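Local coordinates for superoxide dismutase [Mn/Fe] (Aeropyrum pernix, PDB 3AK2), which catalyses the dismutation of superoxide to dioxygen and hydrogen peroxide at a single metal site that accepts manganese or iron, at residues 83-88 with 193-198; 102-107 with 140-145; 128-133 with 165-170. All blocks are in the same frame, centred on the assembly; numbering follows the deposited sequence.

Interaction 1 of 3, residues 83-88 with 193-198; sequences WPNMAP and DDVEKR
Asn85, Pro84 and Asp194 carry this junction between the two halves of the iron/manganese superoxide dismutase fold: a type I beta turn from Trp83 to Met86, just after helix 62-82 of the alpha-hairpin domain, docks on helix 192-205 of the C-terminal domain. The amide of Asn85 spans the gap. Its ND2 donates to Asp194 OD2 at 2.8 Å, meeting that oxygen nearly along its C-O axis while the amide and carboxylate planes stand 71° apart; the bond is bent, with an N-H...O angle of 132°. The same oxygen takes a straighter bond from Arg198 NE, 2.7 Å away and one helical turn on, with the oxygen in the guanidinium plane and the nitrogen on the syn side of the carboxylate, tilted out of its plane. Two donors, one of them charged, thus grip a single buried oxygen, and the pull of the arginine probably keeps Asp194 ionised. The aspartate reaches both because its CG stands anti to the backbone N (chi1 179°), carrying the carboxylate off the helix to the turn.

Beyond the segments, Asn85 also bonds to Val163 N through OD1 and to Ile161 O through ND2, tying the turn to strand 159-165 and fixing which end of the amide is nitrogen. Arg198 NH1 reaches Tyr210 O of the second subunit, so the ion pair lies beside a subunit interface.

Pro84 packs its ring carbons against the charged groups. Its CB rests 3.5 Å from Asp194 OD1, and its carbonyl oxygen lies 3.1 Å from Asp194 CB, a close packing contact. The proline ring runs at about a right angle to the arginine chain, its CG meeting the edge of the guanidinium 3.3 Å from Arg198 NH2.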
loop_
_atom_site.group_PDB
_atom_site.type_symbol
_atom_site.label_atom_id
_atom_site.label_comp_id
_atom_site.label_asym_id
_atom_site.label_seq_id
_atom_site.Cartn_x
_atom_site.Cartn_y
_atom_site.Cartn_z
ATOM N N TRP A 83 2.596 4.131 -24.500
ATOM C CA TRP A 83 3.236 4.050 -25.817
ATOM C C TRP A 83 2.818 5.172 -26.787
ATOM O O TRP A 83 3.686 5.876 -27.305
ATOM C CB TRP A 83 3.062 2.679 -26.476
ATOM C CG TRP A 83 3.331 1.483 -25.614
ATOM C CD1 TRP A 83 2.484 0.436 -25.399
ATOM C CD2 TRP A 83 4.537 1.180 -24.890
ATOM N NE1 TRP A 83 3.075 -0.495 -24.580
ATOM C CE2 TRP A 83 4.336 -0.070 -24.259
ATOM C CE3 TRP A 83 5.767 1.832 -24.724
ATOM C CZ2 TRP A 83 5.306 -0.670 -23.459
ATOM C CZ3 TRP A 83 6.734 1.229 -23.926
ATOM C CH2 TRP A 83 6.495 -0.009 -23.305
ATOM N N PRO A 84 1.501 5.340 -27.046
ATOM C CA PRO A 84 1.102 6.441 -27.934
ATOM C C PRO A 84 1.289 7.840 -27.340
ATOM O O PRO A 84 1.257 8.828 -28.083
ATOM C CB PRO A 84 -0.377 6.159 -28.206
ATOM C CG PRO A 84 -0.840 5.369 -27.026
ATOM C CD PRO A 84 0.341 4.540 -26.613
ATOM N N ASN A 85 1.486 7.929 -26.024
ATOM C CA ASN A 85 1.893 9.183 -25.378
ATOM C C ASN A 85 3.274 9.642 -25.844
ATOM O O ASN A 85 3.683 10.765 -25.547
ATOM C CB ASN A 85 1.965 9.022 -23.855
ATOM C CG ASN A 85 0.648 9.303 -23.131
ATOM O OD1 ASN A 85 0.580 9.110 -21.918
ATOM N ND2 ASN A 85 -0.378 9.771 -23.841
ATOM N N MET A 86 4.000 8.766 -26.537
ATOM C CA MET A 86 5.323 9.098 -27.061
ATOM C C MET A 86 5.330 8.989 -28.579
ATOM O O MET A 86 4.445 8.374 -29.171
ATOM C CB MET A 86 6.399 8.189 -26.459
ATOM C CG MET A 86 6.516 8.313 -24.948
ATOM S SD MET A 86 7.807 7.305 -24.197
ATOM C CE MET A 86 7.180 5.643 -24.480
ATOM N N ALA A 87 6.329 9.610 -29.199
ATOM C CA ALA A 87 6.502 9.564 -30.647
ATOM C C ALA A 87 7.962 9.847 -30.961
ATOM O O ALA A 87 8.648 10.482 -30.157
ATOM C CB ALA A 87 5.595 10.591 -31.329
ATOM N N PRO A 88 8.448 9.378 -32.130
ATOM C CA PRO A 88 9.828 9.664 -32.514
ATOM C C PRO A 88 10.101 11.167 -32.464
ATOM O O PRO A 88 9.219 11.956 -32.820
ATOM C CB PRO A 88 9.902 9.154 -33.958
ATOM C CG PRO A 88 8.867 8.097 -34.033
ATOM C CD PRO A 88 7.752 8.567 -33.146
ATOM N N ASP A 193 0.229 15.601 -29.689
ATOM C CA ASP A 193 -0.948 15.314 -30.506
ATOM C C ASP A 193 -1.835 14.258 -29.851
ATOM O O ASP A 193 -3.053 14.398 -29.815
ATOM C CB ASP A 193 -0.547 14.860 -31.913
ATOM C CG ASP A 193 -1.746 14.462 -32.763
ATOM O OD1 ASP A 193 -2.600 15.333 -33.033
ATOM O OD2 ASP A 193 -1.834 13.279 -33.162
ATOM N N ASP A 194 -1.214 13.197 -29.340
ATOM C CA ASP A 194 -1.951 12.144 -28.652
ATOM C C ASP A 194 -2.602 12.688 -27.382
ATOM O O ASP A 194 -3.775 12.421 -27.120
ATOM C CB ASP A 194 -1.027 10.973 -28.322
ATOM C CG ASP A 194 -1.741 9.855 -27.592
ATOM O OD1 ASP A 194 -2.419 9.039 -28.252
ATOM O OD2 ASP A 194 -1.618 9.796 -26.354
ATOM N N VAL A 195 -1.845 13.467 -26.613
ATOM C CA VAL A 195 -2.366 14.064 -25.380
ATOM C C VAL A 195 -3.569 14.966 -25.673
ATOM O O VAL A 195 -4.577 14.909 -24.970
ATOM C CB VAL A 195 -1.269 14.833 -24.595
ATOM C CG1 VAL A 195 -1.833 15.411 -23.300
ATOM C CG2 VAL A 195 -0.095 13.915 -24.277
ATOM N N GLU A 196 -3.458 15.783 -26.721
ATOM C CA GLU A 196 -4.549 16.661 -27.155
ATOM C C GLU A 196 -5.806 15.870 -27.521
ATOM O O GLU A 196 -6.917 16.233 -27.126
ATOM C CB GLU A 196 -4.090 17.529 -28.335
ATOM C CG GLU A 196 -5.118 18.550 -28.838
ATOM C CD GLU A 196 -5.290 19.751 -27.918
ATOM O OE1 GLU A 196 -4.461 19.947 -27.005
ATOM O OE2 GLU A 196 -6.257 20.516 -28.118
ATOM N N LYS A 197 -5.624 14.785 -28.267
ATOM C CA LYS A 197 -6.743 13.929 -28.651
ATOM C C LYS A 197 -7.404 13.267 -27.439
ATOM O O LYS A 197 -8.630 13.147 -27.386
ATOM C CB LYS A 197 -6.303 12.890 -29.680
ATOM C CG LYS A 197 -6.114 13.473 -31.070
ATOM C CD LYS A 197 -5.547 12.442 -32.033
ATOM C CE LYS A 197 -5.633 12.919 -33.478
ATOM N NZ LYS A 197 -4.983 14.244 -33.702
ATOM N N ARG A 198 -6.591 12.864 -26.462
ATOM C CA ARG A 198 -7.113 12.305 -25.212
ATOM C C ARG A 198 -7.908 13.335 -24.416
ATOM O O ARG A 198 -9.007 13.044 -23.933
ATOM C CB ARG A 198 -5.986 11.704 -24.370
ATOM C CG ARG A 198 -5.449 10.439 -24.990
ATOM C CD ARG A 198 -4.307 9.799 -24.214
ATOM N NE ARG A 198 -3.752 8.729 -25.037
ATOM C CZ ARG A 198 -4.243 7.496 -25.116
ATOM N NH1 ARG A 198 -5.285 7.129 -24.380
ATOM N NH2 ARG A 198 -3.675 6.621 -25.935
#

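Interaction 2 of 3, residues 102-107 with 140-145; sequences DLIEKQ and EELRIL
Leu142 O, on the edge strand 141-148, is gripped by two nitrogens. Gln107 NE2 reaches across from helix 98-108 and bonds to it at 2.7 Å, in the carbonyl plane and on a lone pair; Arg143 NH2 comes to the same oxygen from above that plane, at 2.9 Å. The other end of the Gln107 amide completes the pairing: OE1 accepts from Leu142 N at 2.8 Å in a nearly straight bond (172°), again on a lone pair. One glutamine side chain therefore takes up both backbone polar groups of a single strand residue, much as a neighbouring strand might, and the two bonds fix the flip of its amide. Gln107 gets there by a chain extended beyond CG, with CD anti to CA.

Glu141 lies over this amide. Its carboxylate stacks on it with the planes 28° apart, and its CB sits 3.3 Å from Gln107 NE2. Glu141 OE1 in turn receives both NH1 and NH2 of Arg143, an end-on grip on one oxygen; the shorter bond, from NH2, is 2.9 Å and falls on the anti lone pair. This oxygen also accepts from Lys5 N of the second subunit, while Arg143 NE bonds to Tyr7 OH of that subunit.

The side chain of Leu142 points toward the helix. Its CD1 meets Leu103 CB at 3.6 Å and touches Ile104 CG1, packing on successive residues of one helical turn.

Glu140 and Glu141, both facing Asp136, form a G1 beta bulge, and segment 102-107 of helix 98-108 crosses strand segment 141-145 at -73°. Leu142 touches both that helix and Leu133 of strand 129-136, while Ile104 continues the apolar layer to Phe114 of helix 111-123.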
loop_
_atom_site.group_PDB
_atom_site.type_symbol
_atom_site.label_atom_id
_atom_site.label_comp_id
_atom_site.label_asym_id
_atom_site.label_seq_id
_atom_site.Cartn_x
_atom_site.Cartn_y
_atom_site.Cartn_z
ATOM N N ASP A 102 -3.986 25.486 -23.276
ATOM C CA ASP A 102 -4.927 26.398 -22.629
ATOM C C ASP A 102 -5.141 26.045 -21.159
ATOM O O ASP A 102 -5.056 26.910 -20.289
ATOM C CB ASP A 102 -6.265 26.435 -23.367
ATOM C CG ASP A 102 -7.226 27.436 -22.761
ATOM O OD1 ASP A 102 -6.869 28.633 -22.701
ATOM O OD2 ASP A 102 -8.323 27.025 -22.333
ATOM N N LEU A 103 -5.417 24.773 -20.883
ATOM C CA LEU A 103 -5.604 24.336 -19.503
ATOM C C LEU A 103 -4.312 24.418 -18.694
ATOM O O LEU A 103 -4.336 24.770 -17.516
ATOM C CB LEU A 103 -6.211 22.931 -19.441
ATOM C CG LEU A 103 -7.678 22.786 -19.860
ATOM C CD1 LEU A 103 -8.163 21.367 -19.610
ATOM C CD2 LEU A 103 -8.577 23.784 -19.136
ATOM N N ILE A 104 -3.184 24.120 -19.329
ATOM C CA ILE A 104 -1.891 24.249 -18.662
ATOM C C ILE A 104 -1.629 25.701 -18.239
ATOM O O ILE A 104 -1.127 25.954 -17.141
ATOM C CB ILE A 104 -0.744 23.679 -19.526
ATOM C CG1 ILE A 104 -0.747 22.148 -19.455
ATOM C CG2 ILE A 104 0.606 24.203 -19.067
ATOM C CD1 ILE A 104 0.212 21.481 -20.427
ATOM N N GLU A 105 -1.999 26.645 -19.104
ATOM C CA GLU A 105 -1.870 28.072 -18.806
ATOM C C GLU A 105 -2.766 28.493 -17.640
ATOM O O GLU A 105 -2.314 29.175 -16.718
ATOM C CB GLU A 105 -2.188 28.908 -20.056
ATOM C CG GLU A 105 -2.043 30.426 -19.877
ATOM C CD GLU A 105 -0.627 30.869 -19.525
ATOM O OE1 GLU A 105 -0.486 31.843 -18.753
ATOM O OE2 GLU A 105 0.344 30.254 -20.018
ATOM N N LYS A 106 -4.024 28.063 -17.680
ATOM C CA LYS A 106 -5.025 28.480 -16.697
ATOM C C LYS A 106 -4.823 27.866 -15.317
ATOM O O LYS A 106 -5.139 28.487 -14.298
ATOM C CB LYS A 106 -6.426 28.148 -17.202
ATOM C CG LYS A 106 -6.874 29.009 -18.361
ATOM C CD LYS A 106 -8.150 28.476 -18.961
ATOM C CE LYS A 106 -8.686 29.433 -20.004
ATOM N NZ LYS A 106 -9.806 28.816 -20.760
ATOM N N GLN A 107 -4.291 26.651 -15.283
ATOM C CA GLN A 107 -4.201 25.906 -14.032
ATOM C C GLN A 107 -2.821 25.894 -13.408
ATOM O O GLN A 107 -2.693 26.011 -12.186
ATOM C CB GLN A 107 -4.661 24.478 -14.247
ATOM C CG GLN A 107 -6.075 24.379 -14.740
ATOM C CD GLN A 107 -6.518 22.956 -14.821
ATOM O OE1 GLN A 107 -6.903 22.474 -15.884
ATOM N NE2 GLN A 107 -6.439 22.251 -13.695
ATOM N N GLU A 140 -13.724 19.230 -14.600
ATOM C CA GLU A 140 -13.298 19.392 -15.996
ATOM C C GLU A 140 -11.977 20.170 -16.108
ATOM O O GLU A 140 -11.796 21.028 -16.982
ATOM C CB GLU A 140 -14.428 19.975 -16.861
ATOM C CG GLU A 140 -15.659 19.062 -16.884
ATOM C CD GLU A 140 -16.675 19.433 -17.946
ATOM O OE1 GLU A 140 -16.896 18.613 -18.863
ATOM O OE2 GLU A 140 -17.254 20.536 -17.864
ATOM N N GLU A 141 -11.056 19.833 -15.204
ATOM C CA GLU A 141 -9.740 20.449 -15.104
ATOM C C GLU A 141 -8.661 19.377 -15.055
ATOM O O GLU A 141 -8.940 18.208 -14.771
ATOM C CB GLU A 141 -9.625 21.265 -13.814
ATOM C CG GLU A 141 -10.488 22.497 -13.737
ATOM C CD GLU A 141 -10.059 23.426 -12.620
ATOM O OE1 GLU A 141 -9.460 22.956 -11.622
ATOM O OE2 GLU A 141 -10.323 24.640 -12.740
ATOM N N LEU A 142 -7.422 19.791 -15.304
ATOM C CA LEU A 142 -6.265 18.916 -15.167
ATOM C C LEU A 142 -5.833 18.767 -13.715
ATOM O O LEU A 142 -5.983 19.689 -12.906
ATOM C CB LEU A 142 -5.090 19.448 -15.993
ATOM C CG LEU A 142 -5.319 19.592 -17.498
ATOM C CD1 LEU A 142 -4.119 20.236 -18.161
ATOM C CD2 LEU A 142 -5.620 18.251 -18.144
ATOM N N ARG A 143 -5.309 17.586 -13.397
ATOM C CA ARG A 143 -4.712 17.304 -12.098
ATOM C C ARG A 143 -3.458 16.474 -12.331
ATOM O O ARG A 143 -3.419 15.645 -13.238
ATOM C CB ARG A 143 -5.682 16.502 -11.219
ATOM C CG ARG A 143 -7.001 17.193 -10.855
ATOM C CD ARG A 143 -6.787 18.280 -9.811
ATOM N NE ARG A 143 -8.030 18.925 -9.390
ATOM C CZ ARG A 143 -8.501 20.061 -9.898
ATOM N NH1 ARG A 143 -9.634 20.571 -9.435
ATOM N NH2 ARG A 143 -7.847 20.691 -10.864
ATOM N N ILE A 144 -2.433 16.697 -11.517
ATOM C CA ILE A 144 -1.241 15.850 -11.539
ATOM C C ILE A 144 -1.221 14.991 -10.282
ATOM O O ILE A 144 -1.540 15.468 -9.189
ATOM C CB ILE A 144 0.075 16.675 -11.664
ATOM C CG1 ILE A 144 0.094 17.451 -12.986
ATOM C CG2 ILE A 144 1.319 15.771 -11.556
ATOM C CD1 ILE A 144 1.219 18.475 -13.104
ATOM N N LEU A 145 -0.866 13.719 -10.447
ATOM C CA LEU A 145 -0.652 12.836 -9.298
ATOM C C LEU A 145 0.409 11.779 -9.598
ATOM O O LEU A 145 0.859 11.638 -10.743
ATOM C CB LEU A 145 -1.966 12.181 -8.833
ATOM C CG LEU A 145 -2.582 11.050 -9.668
ATOM C CD1 LEU A 145 -3.529 10.218 -8.816
ATOM C CD2 LEU A 145 -3.287 11.553 -10.924
#

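Interaction 3 of 3, residues 128-133 with 165-170; sequences VGWGVL and DVWEHA. With MN (manganese (II) ion), chain E.
The manganese site lies where strand 129-136 pairs with the metal-binding loop at the end of strand 159-165. Trp130 and Asp165 form an antiparallel, non-hydrogen-bonded pair, and next to it Val166 N donates to Gly129 O at 2.8 Å. Asp165 OD2 binds the manganese at 2.0 Å and His169 NE2 at 2.2 Å; a water, His31 and His79 complete five ligands.

The carboxylate of Asp165 lies over one face of the Trp130 indole, the planes only 13° apart, with CB resting 3.4 Å from Trp130 CZ3 in a CH-pi contact. Its second oxygen, OD1, accepts from Trp167 N at 3.0 Å, closing an Asx turn, and takes a weak bond from the metal-bound water. With CG anti to the backbone N (chi1 -170°), the aspartate turns one oxygen to the metal while the other braces the loop.

Trp167 carries the packing with Val128. Val128 CG2 sits over the centre of its six-membered ring, 3.5 Å from the centroid, and the water lies over the other face toward the rim. The indole turns its edge to the face of Trp130 in an offset edge-to-face pair, planes 62° apart, while its NE1 bonds to Lys149 O. With Trp167 cut back to an alanine, Val128 CG2 is likely to lose the ring it packs on, Lys149 O its indole donor, and the metal-bound water the ring face over which it lies.

Glu168 links the site to the third subunit: its OE2 bonds to His169 ND1 of that subunit, and the reciprocal bond holds the ligand His169 of this chain. Three histidines, one aspartate and a solvent ligand, bridged between subunits by Glu-His pairs, are the hallmark of the iron/manganese superoxide dismutase active site.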
loop_
_atom_site.group_PDB
_atom_site.type_symbol
_atom_site.label_atom_id
_atom_site.label_comp_id
_atom_site.label_asym_id
_atom_site.label_seq_id
_atom_site.Cartn_x
_atom_site.Cartn_y
_atom_site.Cartn_z
ATOM N N VAL A 128 8.653 2.050 -7.441
ATOM C CA VAL A 128 8.299 2.112 -8.848
ATOM C C VAL A 128 6.889 2.675 -9.012
ATOM O O VAL A 128 6.064 2.584 -8.099
ATOM C CB VAL A 128 8.445 0.745 -9.529
ATOM C CG1 VAL A 128 9.909 0.308 -9.517
ATOM C CG2 VAL A 128 7.565 -0.304 -8.860
ATOM N N GLY A 129 6.624 3.283 -10.161
ATOM C CA GLY A 129 5.313 3.851 -10.423
ATOM C C GLY A 129 5.285 4.759 -11.629
ATOM O O GLY A 129 6.049 4.566 -12.583
ATOM N N TRP A 130 4.404 5.753 -11.572
ATOM C CA TRP A 130 4.074 6.598 -12.714
ATOM C C TRP A 130 3.874 8.033 -12.282
ATOM O O TRP A 130 3.364 8.292 -11.196
ATOM C CB TRP A 130 2.757 6.133 -13.353
ATOM C CG TRP A 130 2.762 4.715 -13.786
ATOM C CD1 TRP A 130 2.573 3.615 -12.997
ATOM C CD2 TRP A 130 2.948 4.225 -15.120
ATOM N NE1 TRP A 130 2.651 2.473 -13.754
ATOM C CE2 TRP A 130 2.879 2.817 -15.061
ATOM C CE3 TRP A 130 3.175 4.842 -16.360
ATOM C CZ2 TRP A 130 3.029 2.013 -16.191
ATOM C CZ3 TRP A 130 3.316 4.042 -17.483
ATOM C CH2 TRP A 130 3.251 2.643 -17.388
ATOM N N GLY A 131 4.266 8.962 -13.152
ATOM C CA GLY A 131 3.784 10.340 -13.078
ATOM C C GLY A 131 2.588 10.462 -14.002
ATOM O O GLY A 131 2.622 9.967 -15.128
ATOM N N VAL A 132 1.521 11.100 -13.524
ATOM C CA VAL A 132 0.256 11.124 -14.257
ATOM C C VAL A 132 -0.340 12.523 -14.361
ATOM O O VAL A 132 -0.503 13.214 -13.356
ATOM C CB VAL A 132 -0.790 10.165 -13.606
ATOM C CG1 VAL A 132 -2.134 10.228 -14.338
ATOM C CG2 VAL A 132 -0.268 8.725 -13.561
ATOM N N LEU A 133 -0.643 12.927 -15.593
ATOM C CA LEU A 133 -1.497 14.077 -15.842
ATOM C C LEU A 133 -2.875 13.540 -16.199
ATOM O O LEU A 133 -3.023 12.785 -17.167
ATOM C CB LEU A 133 -0.946 14.935 -16.989
ATOM C CG LEU A 133 -1.811 16.122 -17.431
ATOM C CD1 LEU A 133 -1.901 17.169 -16.337
ATOM C CD2 LEU A 133 -1.262 16.740 -18.710
ATOM N N ASP A 165 6.275 6.389 -17.231
ATOM C CA ASP A 165 6.639 5.204 -16.475
ATOM C C ASP A 165 7.980 5.454 -15.800
ATOM O O ASP A 165 8.980 5.713 -16.485
ATOM C CB ASP A 165 6.749 4.027 -17.440
ATOM C CG ASP A 165 6.878 2.689 -16.743
ATOM O OD1 ASP A 165 6.927 2.624 -15.492
ATOM O OD2 ASP A 165 6.918 1.691 -17.478
ATOM N N VAL A 166 8.003 5.408 -14.469
ATOM C CA VAL A 166 9.261 5.489 -13.726
ATOM C C VAL A 166 9.578 4.212 -12.945
ATOM O O VAL A 166 10.351 4.236 -11.983
ATOM C CB VAL A 166 9.372 6.758 -12.835
ATOM C CG1 VAL A 166 9.484 8.012 -13.699
ATOM C CG2 VAL A 166 8.203 6.866 -11.868
ATOM N N TRP A 167 8.998 3.091 -13.368
ATOM C CA TRP A 167 9.531 1.804 -12.941
ATOM C C TRP A 167 10.984 1.750 -13.387
ATOM O O TRP A 167 11.341 2.326 -14.417
ATOM C CB TRP A 167 8.774 0.652 -13.579
ATOM C CG TRP A 167 7.456 0.342 -12.940
ATOM C CD1 TRP A 167 6.376 1.175 -12.826
ATOM C CD2 TRP A 167 7.071 -0.901 -12.351
ATOM N NE1 TRP A 167 5.346 0.526 -12.192
ATOM C CE2 TRP A 167 5.741 -0.753 -11.897
ATOM C CE3 TRP A 167 7.719 -2.128 -12.160
ATOM C CZ2 TRP A 167 5.049 -1.787 -11.256
ATOM C CZ3 TRP A 167 7.033 -3.155 -11.528
ATOM C CH2 TRP A 167 5.709 -2.978 -11.084
ATOM N N GLU A 168 11.818 1.059 -12.623
ATOM C CA GLU A 168 13.241 1.003 -12.947
ATOM C C GLU A 168 13.488 0.397 -14.329
ATOM O O GLU A 168 14.375 0.855 -15.052
ATOM C CB GLU A 168 14.016 0.287 -11.841
ATOM C CG GLU A 168 13.969 1.059 -10.521
ATOM C CD GLU A 168 14.718 0.397 -9.385
ATOM O OE1 GLU A 168 14.627 -0.838 -9.229
ATOM O OE2 GLU A 168 15.382 1.136 -8.624
ATOM N N HIS A 169 12.685 -0.593 -14.716
ATOM C CA HIS A 169 12.830 -1.213 -16.034
ATOM C C HIS A 169 12.633 -0.247 -17.202
ATOM O O HIS A 169 13.026 -0.554 -18.327
ATOM C CB HIS A 169 11.930 -2.449 -16.202
ATOM C CG HIS A 169 10.457 -2.156 -16.216
ATOM N ND1 HIS A 169 9.598 -2.659 -15.263
ATOM C CD2 HIS A 169 9.683 -1.452 -17.080
ATOM C CE1 HIS A 169 8.364 -2.266 -15.528
ATOM N NE2 HIS A 169 8.387 -1.528 -16.624
ATOM N N ALA A 170 12.005 0.899 -16.949
ATOM C CA ALA A 170 11.778 1.882 -18.001
ATOM C C ALA A 170 13.041 2.670 -18.363
ATOM O O ALA A 170 13.094 3.300 -19.421
ATOM C CB ALA A 170 10.634 2.832 -17.618
HETATM MN MN MN E . 6.694 -0.328 -17.394
HETATM O O HOH W 1 5.801 -0.094 -15.485
#

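Interactions 2 and 3 share the three-stranded antiparallel sheet: strands 141-148 and 129-136 are neighbours, and Leu145 O lies 2.9 Å from Val132 N, a probable hydrogen bond, although the contact centres are about 21 Å apart. Asn85 of interaction 1 bonds to strand 159-165, which ends at the metal ligand Asp165; the centre of interaction 1 lies about 17 Å from that of interaction 3, and the side chain of Asn85 about 12 Å from the manganese. Interactions 1 and 2 do not touch, their nearest atoms being about 7 Å apart, yet both meet the second subunit, whereas interaction 3 faces the third. The metal site and the contacts of interaction 2 with the second subunit thus lie on or beside one sheet.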